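Local coordinates for UPF0678 fatty acid-binding protein-like protein ERS007657_00996 (Mycobacterium tuberculosis, PDB 6R3W) that binds heme b in a beta-barrel and probably isomerises peroxynitrite to nitrate, which would detoxify reactive nitrogen and oxygen species, at residues R133-M145 against L152-R164. Residues are numbered along the deposited sequence; the frame is centred on the assembly and turned at random.
Sequences RIDGDELSYSLQM and LQDHLAAVLHRQR. With HEM (protoporphyrin IX containing Fe), chain B.
L139 and L160, and likewise Y141 and A158, exchange two N-H...O bonds each, zipping residues 138-145 antiparallel to residues 153-162. The ladder steps by one residue where L143 O takes bonds from both H155 N (2.9 Å) and L156 N (3.2 Å). H155 and L156 thus both face L143, a classic beta bulge, an arrangement consistent with two consecutive side chains, H155 and L156, both reaching the heme.

At the metal, H155 NE2 binds the heme iron at 2.2 Å, and a water occupies another coordination site. The imidazole is clamped between M145 CE, 3.6 Å above one face in a CH-pi contact, and L156 CD2 over the opposite face. The extended first two torsions of M145 carry SD to 3.3 Å from HEM CHD, and the bend at chi3 (68°) then swings CE over the imidazole. A bond from H155 ND1 to K26 O should fix the ring's rotation.

These are the last two strands of the ten-stranded antiparallel barrel of the nitrobindins, a calycin relative, and the barrel interior takes the apolar side chains. L139 and L160 lie side by side there, as do L143 and L156, whose CD1 atoms are 4.1 Å apart. Y141 lies with its ring face over the backbone A158 N, while A158 CB meets Y141 CE2 and CZ, and the Y141 hydroxyl is hydrogen-bonded to E37 and Y35.

Polar side chains join the strands near both ends. R162, its chain bent at chi3, sends NE to D137 OD1 in a 2.8 Å salt bridge entering from above the carboxylate plane, and NH2 to G136 O in the turn between strands; NH2 also reaches P14 O. At the heme end, Q144 NE2 bonds D154 OD1 (2.8 Å, N-H...O 164°), on the anti side but tilted out of the carboxylate plane, the amide and carboxylate planes 62° apart.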
ATOM      1  N   ARG A 133       7.589   4.284  -3.969  1.00 10.48           N
ATOM      2  CA  ARG A 133       8.363   5.410  -4.507  1.00 10.47           C
ATOM      3  C   ARG A 133       7.399   6.390  -5.160  1.00 11.04           C
ATOM      4  O   ARG A 133       6.633   5.974  -6.025  1.00 12.10           O
ATOM      5  CB  ARG A 133       9.402   4.892  -5.505  1.00 10.89           C
ATOM      6  CG  ARG A 133      10.251   5.982  -6.144  1.00 14.71           C
ATOM      7  CD  ARG A 133      11.045   5.386  -7.289  1.00 17.28           C
ATOM      8  NE  ARG A 133      11.809   6.379  -8.011  1.00 22.85           N
ATOM      9  CZ  ARG A 133      13.047   6.713  -7.719  1.00 20.69           C
ATOM     10  NH1 ARG A 133      13.630   6.211  -6.641  1.00 25.23           N
ATOM     11  NH2 ARG A 133      13.630   7.690  -8.385  1.00 26.56           N
ATOM     12  N   ILE A 134       7.394   7.631  -4.707  1.00 10.08           N
ATOM     13  CA  ILE A 134       6.682   8.729  -5.397  1.00 11.94           C
ATOM     14  C   ILE A 134       7.754   9.634  -6.025  1.00 12.04           C
ATOM     15  O   ILE A 134       8.590  10.172  -5.294  1.00 14.77           O
ATOM     16  CB  ILE A 134       5.725   9.507  -4.461  1.00 12.26           C
ATOM     17  CG1 ILE A 134       4.535   8.664  -3.972  1.00 14.74           C
ATOM     18  CG2 ILE A 134       5.240  10.767  -5.167  1.00 14.74           C
ATOM     19  CD1 ILE A 134       4.885   7.554  -3.012  1.00 14.97           C
ATOM     20  N   ASP A 135       7.794   9.674  -7.343  1.00 11.86           N
ATOM     21  CA  ASP A 135       8.769  10.463  -8.128  1.00 12.02           C
ATOM     22  C   ASP A 135       7.976  11.417  -9.015  1.00 12.63           C
ATOM     23  O   ASP A 135       7.392  10.967  -9.997  1.00 12.37           O
ATOM     24  CB  ASP A 135       9.682   9.532  -8.921  1.00 14.39           C
ATOM     25  CG  ASP A 135      10.741  10.238  -9.725  1.00 17.56           C
ATOM     26  OD1 ASP A 135      10.710  11.470  -9.767  1.00 20.15           O
ATOM     27  OD2 ASP A 135      11.590   9.537 -10.303  1.00 22.85           O
ATOM     28  N   GLY A 136       7.789  12.643  -8.557  1.00 12.58           N
ATOM     29  CA  GLY A 136       6.923  13.590  -9.274  1.00 14.30           C
ATOM     30  C   GLY A 136       5.498  13.075  -9.369  1.00 14.03           C
ATOM     31  O   GLY A 136       4.826  13.016  -8.332  1.00 14.98           O
ATOM     32  N   ASP A 137       5.026  12.773 -10.580  1.00 13.08           N
ATOM     33  CA  ASP A 137       3.635  12.336 -10.828  1.00 12.45           C
ATOM     34  C   ASP A 137       3.564  10.817 -11.041  1.00 11.85           C
ATOM     35  O   ASP A 137       2.511  10.347 -11.481  1.00 12.45           O
ATOM     36  CB  ASP A 137       3.048  13.048 -12.037  1.00 14.08           C
ATOM     37  CG  ASP A 137       2.754  14.517 -11.802  1.00 16.94           C
ATOM     38  OD1 ASP A 137       2.813  14.967 -10.633  1.00 15.86           O
ATOM     39  OD2 ASP A 137       2.496  15.211 -12.799  1.00 26.17           O
ATOM     40  N   GLU A 138       4.593  10.076 -10.644  1.00 10.84           N
ATOM     41  CA  GLU A 138       4.643   8.603 -10.751  1.00 12.01           C
ATOM     42  C   GLU A 138       4.700   8.009  -9.347  1.00 10.90           C
ATOM     43  O   GLU A 138       5.658   8.303  -8.618  1.00 13.55           O
ATOM     44  CB  GLU A 138       5.854   8.198 -11.582  1.00 12.60           C
ATOM     45  CG  GLU A 138       5.995   6.702 -11.781  1.00 15.15           C
ATOM     46  CD  GLU A 138       7.393   6.278 -12.189  1.00 22.08           C
ATOM     47  OE1 GLU A 138       7.599   6.059 -13.380  1.00 28.50           O
ATOM     48  OE2 GLU A 138       8.313   6.398 -11.338  1.00 24.39           O
ATOM     49  N   LEU A 139       3.810   7.072  -9.066  1.00 10.66           N
ATOM     50  CA  LEU A 139       3.846   6.299  -7.808  1.00 10.57           C
ATOM     51  C   LEU A 139       4.061   4.842  -8.156  1.00 10.41           C
ATOM     52  O   LEU A 139       3.274   4.303  -8.942  1.00 11.92           O
ATOM     53  CB  LEU A 139       2.538   6.494  -7.046  1.00 10.62           C
ATOM     54  CG  LEU A 139       2.455   5.807  -5.679  1.00 11.16           C
ATOM     55  CD1 LEU A 139       1.366   6.459  -4.845  1.00 14.07           C
ATOM     56  CD2 LEU A 139       2.210   4.306  -5.797  1.00 12.80           C
ATOM     57  N   SER A 140       5.159   4.261  -7.699  1.00  9.52           N
ATOM     58  CA  SER A 140       5.396   2.832  -7.961  1.00  9.69           C
ATOM     59  C   SER A 140       5.570   2.070  -6.640  1.00 12.41           C
ATOM     60  O   SER A 140       6.046   2.649  -5.661  1.00 12.82           O
ATOM     61  CB  SER A 140       6.554   2.653  -8.892  1.00 12.08           C
ATOM     62  OG  SER A 140       7.739   3.200  -8.363  1.00 14.70           O
ATOM     63  N   TYR A 141       5.296   0.796  -6.649  1.00  9.31           N
ATOM     64  CA  TYR A 141       5.506   0.003  -5.435  1.00  8.22           C
ATOM     65  C   TYR A 141       5.754  -1.445  -5.803  1.00  8.27           C
ATOM     66  O   TYR A 141       5.343  -1.927  -6.875  1.00  8.73           O
ATOM     67  CB  TYR A 141       4.315   0.119  -4.489  1.00  8.51           C
ATOM     68  CG  TYR A 141       3.043  -0.526  -4.967  1.00  8.81           C
ATOM     69  CD1 TYR A 141       2.827  -1.889  -4.830  1.00  9.13           C
ATOM     70  CD2 TYR A 141       2.052   0.233  -5.575  1.00  8.71           C
ATOM     71  CE1 TYR A 141       1.670  -2.487  -5.299  1.00  8.73           C
ATOM     72  CE2 TYR A 141       0.879  -0.340  -6.034  1.00  9.58           C
ATOM     73  CZ  TYR A 141       0.688  -1.712  -5.896  1.00  8.68           C
ATOM     74  OH  TYR A 141      -0.449  -2.315  -6.334  1.00  8.73           O
ATOM     75  N   SER A 142       6.337  -2.134  -4.845  1.00  8.20           N
ATOM     76  CA  SER A 142       6.317  -3.604  -4.786  0.50  8.60           C
ATOM     77  C   SER A 142       5.852  -4.049  -3.413  1.00  8.60           C
ATOM     78  O   SER A 142       6.126  -3.349  -2.408  1.00  9.94           O
ATOM     79  CB  SER A 142       7.648  -4.213  -5.152  0.50  9.36           C
ATOM     80  OG  SER A 142       8.603  -4.033  -4.123  0.50 12.10           O
ATOM     81  N   LEU A 143       5.151  -5.168  -3.389  1.00  7.85           N
ATOM     82  CA  LEU A 143       4.669  -5.797  -2.148  1.00  7.92           C
ATOM     83  C   LEU A 143       5.179  -7.218  -2.120  1.00  7.66           C
ATOM     84  O   LEU A 143       4.973  -7.959  -3.090  1.00  8.12           O
ATOM     85  CB  LEU A 143       3.141  -5.712  -2.063  1.00  8.43           C
ATOM     86  CG  LEU A 143       2.519  -6.359  -0.828  1.00  8.68           C
ATOM     87  CD1 LEU A 143       1.239  -5.631  -0.443  1.00 11.62           C
ATOM     88  CD2 LEU A 143       2.247  -7.837  -1.051  1.00  9.99           C
ATOM     89  N   GLN A 144       5.835  -7.557  -1.035  1.00  7.35           N
ATOM     90  CA  GLN A 144       6.244  -8.948  -0.772  0.50  7.99           C
ATOM     91  C   GLN A 144       5.368  -9.548   0.329  1.00  6.66           C
ATOM     92  O   GLN A 144       4.902  -8.810   1.226  1.00  7.64           O
ATOM     93  CB  GLN A 144       7.727  -9.021  -0.431  0.50  9.23           C
ATOM     94  CG  GLN A 144       8.616  -8.530  -1.553  0.50  9.56           C
ATOM     95  CD  GLN A 144      10.010  -9.078  -1.425  0.50  9.84           C
ATOM     96  OE1 GLN A 144      10.606  -9.065  -0.343  0.50 12.82           O
ATOM     97  NE2 GLN A 144      10.569  -9.510  -2.547  0.50 11.44           N
ATOM     98  N   MET A 145       5.126 -10.831   0.227  1.00  7.11           N
ATOM     99  CA  MET A 145       4.211 -11.553   1.121  1.00  7.67           C
ATOM    100  C   MET A 145       4.855 -12.864   1.565  1.00  7.72           C
ATOM    101  O   MET A 145       5.450 -13.549   0.742  1.00  8.20           O
ATOM    102  CB  MET A 145       2.901 -11.823   0.397  1.00  8.33           C
ATOM    103  CG  MET A 145       1.904 -12.593   1.215  1.00  8.62           C
ATOM    104  SD  MET A 145       0.248 -12.568   0.495  1.00  9.18           S
ATOM    105  CE  MET A 145       0.485 -13.551  -0.991  1.00  9.18           C
ATOM    106  N   LEU A 152       8.809 -15.231   2.272  1.00  9.71           N
ATOM    107  CA  LEU A 152       8.617 -13.829   1.868  1.00  8.59           C
ATOM    108  C   LEU A 152       9.132 -13.623   0.451  1.00  9.76           C
ATOM    109  O   LEU A 152      10.328 -13.909   0.193  1.00 10.92           O
ATOM    110  CB  LEU A 152       9.342 -12.940   2.862  1.00  9.51           C
ATOM    111  CG  LEU A 152       9.199 -11.436   2.627  1.00 10.73           C
ATOM    112  CD1 LEU A 152       7.796 -10.947   2.954  1.00 10.79           C
ATOM    113  CD2 LEU A 152      10.250 -10.663   3.426  1.00 12.91           C
ATOM    114  N   GLN A 153       8.289 -13.121  -0.435  1.00  8.87           N
ATOM    115  CA  GLN A 153       8.633 -12.964  -1.855  1.00  9.35           C
ATOM    116  C   GLN A 153       7.603 -12.059  -2.541  1.00  8.82           C
ATOM    117  O   GLN A 153       6.511 -11.862  -1.995  1.00  9.42           O
ATOM    118  CB  GLN A 153       8.716 -14.325  -2.537  1.00 10.17           C
ATOM    119  CG  GLN A 153       7.399 -15.057  -2.573  1.00 10.41           C
ATOM    120  CD  GLN A 153       7.582 -16.452  -3.092  1.00 11.40           C
ATOM    121  OE1 GLN A 153       7.608 -16.674  -4.305  1.00 12.09           O
ATOM    122  NE2 GLN A 153       7.731 -17.395  -2.166  1.00 11.77           N
ATOM    123  N   ASP A 154       7.898 -11.628  -3.748  1.00 10.80           N
ATOM    124  CA  ASP A 154       6.976 -10.737  -4.489  1.00 11.31           C
ATOM    125  C   ASP A 154       5.577 -11.358  -4.571  1.00 10.11           C
ATOM    126  O   ASP A 154       5.446 -12.531  -4.996  1.00 10.72           O
ATOM    127  CB  ASP A 154       7.484 -10.468  -5.892  1.00 13.41           C
ATOM    128  CG  ASP A 154       8.618  -9.458  -5.958  1.00 14.91           C
ATOM    129  OD1 ASP A 154       9.040  -8.967  -4.881  1.00 17.05           O
ATOM    130  OD2 ASP A 154       9.106  -9.201  -7.077  1.00 20.88           O
ATOM    131  N   HIS A 155       4.553 -10.549  -4.332  1.00 10.18           N
ATOM    132  CA  HIS A 155       3.164 -10.858  -4.750  1.00  8.46           C
ATOM    133  C   HIS A 155       2.673  -9.830  -5.758  1.00  8.20           C
ATOM    134  O   HIS A 155       1.890 -10.209  -6.615  1.00  9.55           O
ATOM    135  CB  HIS A 155       2.199 -10.955  -3.545  1.00  8.29           C
ATOM    136  CG  HIS A 155       0.761 -11.267  -3.878  1.00  9.65           C
ATOM    137  ND1 HIS A 155       0.405 -12.255  -4.760  1.00 10.52           N
ATOM    138  CD2 HIS A 155      -0.409 -10.819  -3.328  1.00  8.72           C
ATOM    139  CE1 HIS A 155      -0.925 -12.347  -4.806  1.00 11.32           C
ATOM    140  NE2 HIS A 155      -1.443 -11.456  -3.960  1.00 11.70           N
ATOM    141  N   LEU A 156       3.061  -8.560  -5.610  1.00  7.91           N
ATOM    142  CA  LEU A 156       2.520  -7.469  -6.454  1.00  8.27           C
ATOM    143  C   LEU A 156       3.638  -6.511  -6.836  1.00  8.43           C
ATOM    144  O   LEU A 156       4.492  -6.215  -5.983  1.00  8.99           O
ATOM    145  CB  LEU A 156       1.450  -6.668  -5.709  1.00  9.02           C
ATOM    146  CG  LEU A 156       0.321  -7.448  -5.054  1.00  9.14           C
ATOM    147  CD1 LEU A 156      -0.413  -6.530  -4.085  1.00 12.10           C
ATOM    148  CD2 LEU A 156      -0.642  -8.029  -6.085  1.00 10.58           C
ATOM    149  N   ALA A 157       3.412  -5.797  -7.924  1.00  9.20           N
ATOM    150  CA  ALA A 157       4.060  -4.484  -8.136  1.00  8.65           C
ATOM    151  C   ALA A 157       3.248  -3.701  -9.159  1.00  8.87           C
ATOM    152  O   ALA A 157       2.660  -4.314 -10.059  1.00  9.02           O
ATOM    153  CB  ALA A 157       5.486  -4.664  -8.569  1.00 10.26           C
ATOM    154  N   ALA A 158       3.227  -2.384  -9.028  1.00  8.41           N
ATOM    155  CA  ALA A 158       2.414  -1.550  -9.948  1.00  8.33           C
ATOM    156  C   ALA A 158       3.045  -0.191 -10.133  1.00  8.25           C
ATOM    157  O   ALA A 158       3.894   0.220  -9.320  1.00  8.72           O
ATOM    158  CB  ALA A 158       1.005  -1.403  -9.428  1.00  8.83           C
ATOM    159  N   VAL A 159       2.612   0.478 -11.178  1.00  8.67           N
ATOM    160  CA  VAL A 159       2.971   1.877 -11.461  1.00  9.04           C
ATOM    161  C   VAL A 159       1.689   2.660 -11.688  1.00  8.81           C
ATOM    162  O   VAL A 159       0.890   2.287 -12.569  1.00  8.97           O
ATOM    163  CB  VAL A 159       3.919   1.996 -12.667  1.00  9.72           C
ATOM    164  CG1 VAL A 159       4.357   3.450 -12.869  1.00 10.44           C
ATOM    165  CG2 VAL A 159       5.117   1.079 -12.538  1.00  9.27           C
ATOM    166  N   LEU A 160       1.509   3.715 -10.916  1.00  9.04           N
ATOM    167  CA  LEU A 160       0.325   4.601 -10.990  1.00  9.38           C
ATOM    168  C   LEU A 160       0.792   6.000 -11.373  1.00  8.48           C
ATOM    169  O   LEU A 160       1.945   6.368 -11.075  1.00 10.89           O
ATOM    170  CB  LEU A 160      -0.411   4.647  -9.644  1.00 10.28           C
ATOM    171  CG  LEU A 160      -0.603   3.317  -8.893  1.00  9.73           C
ATOM    172  CD1 LEU A 160      -1.390   3.550  -7.621  1.00  9.68           C
ATOM    173  CD2 LEU A 160      -1.306   2.282  -9.758  1.00 11.07           C
ATOM    174  N   HIS A 161      -0.127   6.792 -11.896  1.00 10.46           N
ATOM    175  CA  HIS A 161       0.175   8.176 -12.288  1.00  9.99           C
ATOM    176  C   HIS A 161      -0.858   9.110 -11.682  1.00  9.61           C
ATOM    177  O   HIS A 161      -2.046   8.755 -11.599  1.00 10.77           O
ATOM    178  CB  HIS A 161       0.262   8.310 -13.810  1.00 14.72           C
ATOM    179  CG  HIS A 161       1.398   7.528 -14.413  1.00 17.75           C
ATOM    180  ND1 HIS A 161       1.259   6.200 -14.760  1.00 24.89           N
ATOM    181  CD2 HIS A 161       2.726   7.773 -14.435  1.00 19.66           C
ATOM    182  CE1 HIS A 161       2.425   5.722 -15.136  1.00 23.44           C
ATOM    183  NE2 HIS A 161       3.344   6.672 -14.948  1.00 22.40           N
ATOM    184  N   ARG A 162      -0.397  10.287 -11.289  1.00 10.76           N
ATOM    185  CA  ARG A 162      -1.264  11.317 -10.680  1.00 11.58           C
ATOM    186  C   ARG A 162      -2.349  11.718 -11.688  1.00 12.65           C
ATOM    187  O   ARG A 162      -2.002  12.065 -12.820  1.00 14.61           O
ATOM    188  CB  ARG A 162      -0.422  12.517 -10.262  1.00 12.60           C
ATOM    189  CG  ARG A 162      -1.183  13.536  -9.434  1.00 14.78           C
ATOM    190  CD  ARG A 162      -0.368  14.791  -9.194  1.00 14.39           C
ATOM    191  NE  ARG A 162       0.934  14.537  -8.559  1.00 12.38           N
ATOM    192  CZ  ARG A 162       1.120  14.280  -7.265  1.00 11.67           C
ATOM    193  NH1 ARG A 162       0.100  14.333  -6.432  1.00 13.06           N
ATOM    194  NH2 ARG A 162       2.339  14.039  -6.805  1.00 13.00           N
ATOM    195  N   GLN A 163      -3.595  11.758 -11.245  1.00 13.12           N
ATOM    196  CA  GLN A 163      -4.735  12.186 -12.070  1.00 14.55           C
ATOM    197  C   GLN A 163      -4.966  13.695 -11.878  1.00 19.67           C
ATOM    198  O   GLN A 163      -4.953  14.164 -10.750  1.00 19.66           O
ATOM    199  CB  GLN A 163      -5.974  11.350 -11.735  1.00 17.08           C
ATOM    200  CG  GLN A 163      -5.761   9.849 -11.930  1.00 17.52           C
ATOM    201  CD  GLN A 163      -5.327   9.499 -13.334  1.00 20.78           C
ATOM    202  OE1 GLN A 163      -4.165   9.169 -13.591  1.00 20.45           O
ATOM    203  NE2 GLN A 163      -6.260   9.580 -14.264  1.00 22.46           N
ATOM    204  N   ARG A 164      -5.304  14.384 -12.956  1.00 25.97           N
ATOM    205  CA  ARG A 164      -5.777  15.794 -12.943  1.00 34.22           C
ATOM    206  C   ARG A 164      -6.828  15.972 -11.840  1.00 49.76           C
ATOM    207  O   ARG A 164      -7.892  15.350 -11.850  1.00 61.53           O
ATOM    208  CB  ARG A 164      -6.341  16.155 -14.315  1.00 29.43           C
TER
HETATM  209  CHA HEM B 201      -3.975 -14.626  -4.343  1.00 13.65           C
HETATM  210  CHB HEM B 201      -4.700 -10.476  -6.650  1.00 12.11           C
HETATM  211  CHC HEM B 201      -3.230  -7.990  -2.725  1.00  9.92           C
HETATM  212  CHD HEM B 201      -2.979 -12.176  -0.265  1.00 11.40           C
HETATM  213  C1A HEM B 201      -4.300 -13.698  -5.299  1.00 12.77           C
HETATM  214  C2A HEM B 201      -4.864 -14.021  -6.581  1.00 12.60           C
HETATM  215  C3A HEM B 201      -5.071 -12.848  -7.216  1.00 12.40           C
HETATM  216  C4A HEM B 201      -4.628 -11.811  -6.353  1.00 12.35           C
HETATM  217  CMA HEM B 201      -5.697 -12.658  -8.570  1.00 14.59           C
HETATM  218  CAA HEM B 201      -5.172 -15.406  -7.098  1.00 14.60           C
HETATM  219  CBA HEM B 201      -6.676 -15.642  -7.160  1.00 20.06           C
HETATM  220  CGA HEM B 201      -7.272 -15.561  -5.796  1.00 25.23           C
HETATM  221  O1A HEM B 201      -8.170 -14.724  -5.568  1.00 34.00           O
HETATM  222  O2A HEM B 201      -6.906 -16.355  -4.906  1.00 33.30           O
HETATM  223  C1B HEM B 201      -4.304  -9.435  -5.788  1.00 11.05           C
HETATM  224  C2B HEM B 201      -4.392  -8.051  -6.129  1.00 11.04           C
HETATM  225  C3B HEM B 201      -3.936  -7.332  -5.037  1.00 10.92           C
HETATM  226  C4B HEM B 201      -3.635  -8.330  -4.001  1.00 10.29           C
HETATM  227  CMB HEM B 201      -4.890  -7.487  -7.439  1.00 12.53           C
HETATM  228  CAB HEM B 201      -3.741  -5.875  -4.863  1.00 12.13           C
HETATM  229  CBB HEM B 201      -3.428  -5.090  -5.874  1.00 13.38           C
HETATM  230  C1C HEM B 201      -3.077  -8.920  -1.693  1.00  9.68           C
HETATM  231  C2C HEM B 201      -2.752  -8.606  -0.355  1.00  9.76           C
HETATM  232  C3C HEM B 201      -2.753  -9.782   0.347  1.00 10.70           C
HETATM  233  C4C HEM B 201      -2.978 -10.843  -0.599  1.00 11.14           C
HETATM  234  CMC HEM B 201      -2.474  -7.225   0.144  1.00 11.07           C
HETATM  235  CAC HEM B 201      -2.607 -10.001   1.804  1.00 10.31           C
HETATM  236  CBC HEM B 201      -3.229  -9.228   2.703  1.00 12.23           C
HETATM  237  C1D HEM B 201      -3.170 -13.186  -1.199  1.00 11.94           C
HETATM  238  C2D HEM B 201      -3.150 -14.613  -0.848  1.00 14.68           C
HETATM  239  C3D HEM B 201      -3.434 -15.285  -1.965  1.00 15.86           C
HETATM  240  C4D HEM B 201      -3.610 -14.280  -3.034  1.00 13.29           C
HETATM  241  CMD HEM B 201      -2.940 -15.193   0.524  1.00 14.29           C
HETATM  242  CAD HEM B 201      -3.927 -16.705  -1.997  1.00 23.95           C
HETATM  243  CBD HEM B 201      -2.837 -17.627  -2.299  1.00 22.60           C
HETATM  244  CGD HEM B 201      -3.356 -19.067  -2.260  1.00 19.07           C
HETATM  245  O1D HEM B 201      -4.571 -19.458  -2.246  1.00 26.26           O
HETATM  246  O2D HEM B 201      -2.527 -19.867  -2.223  1.00 18.18           O
HETATM  247  NA  HEM B 201      -4.191 -12.321  -5.185  1.00 11.41           N
HETATM  248  NB  HEM B 201      -3.859  -9.551  -4.521  1.00 10.89           N
HETATM  249  NC  HEM B 201      -3.173 -10.278  -1.837  1.00 10.49           N
HETATM  250  ND  HEM B 201      -3.463 -13.024  -2.530  1.00 12.17           N
HETATM  251 FE   HEM B 201      -3.595 -11.345  -3.529  1.00 11.25          FE
HETATM  252  O   HOH W   1       5.964   5.844 -15.585  1.00 31.28           O
HETATM  253  O   HOH W   2      -5.657 -11.209  -2.944  1.00 17.01           O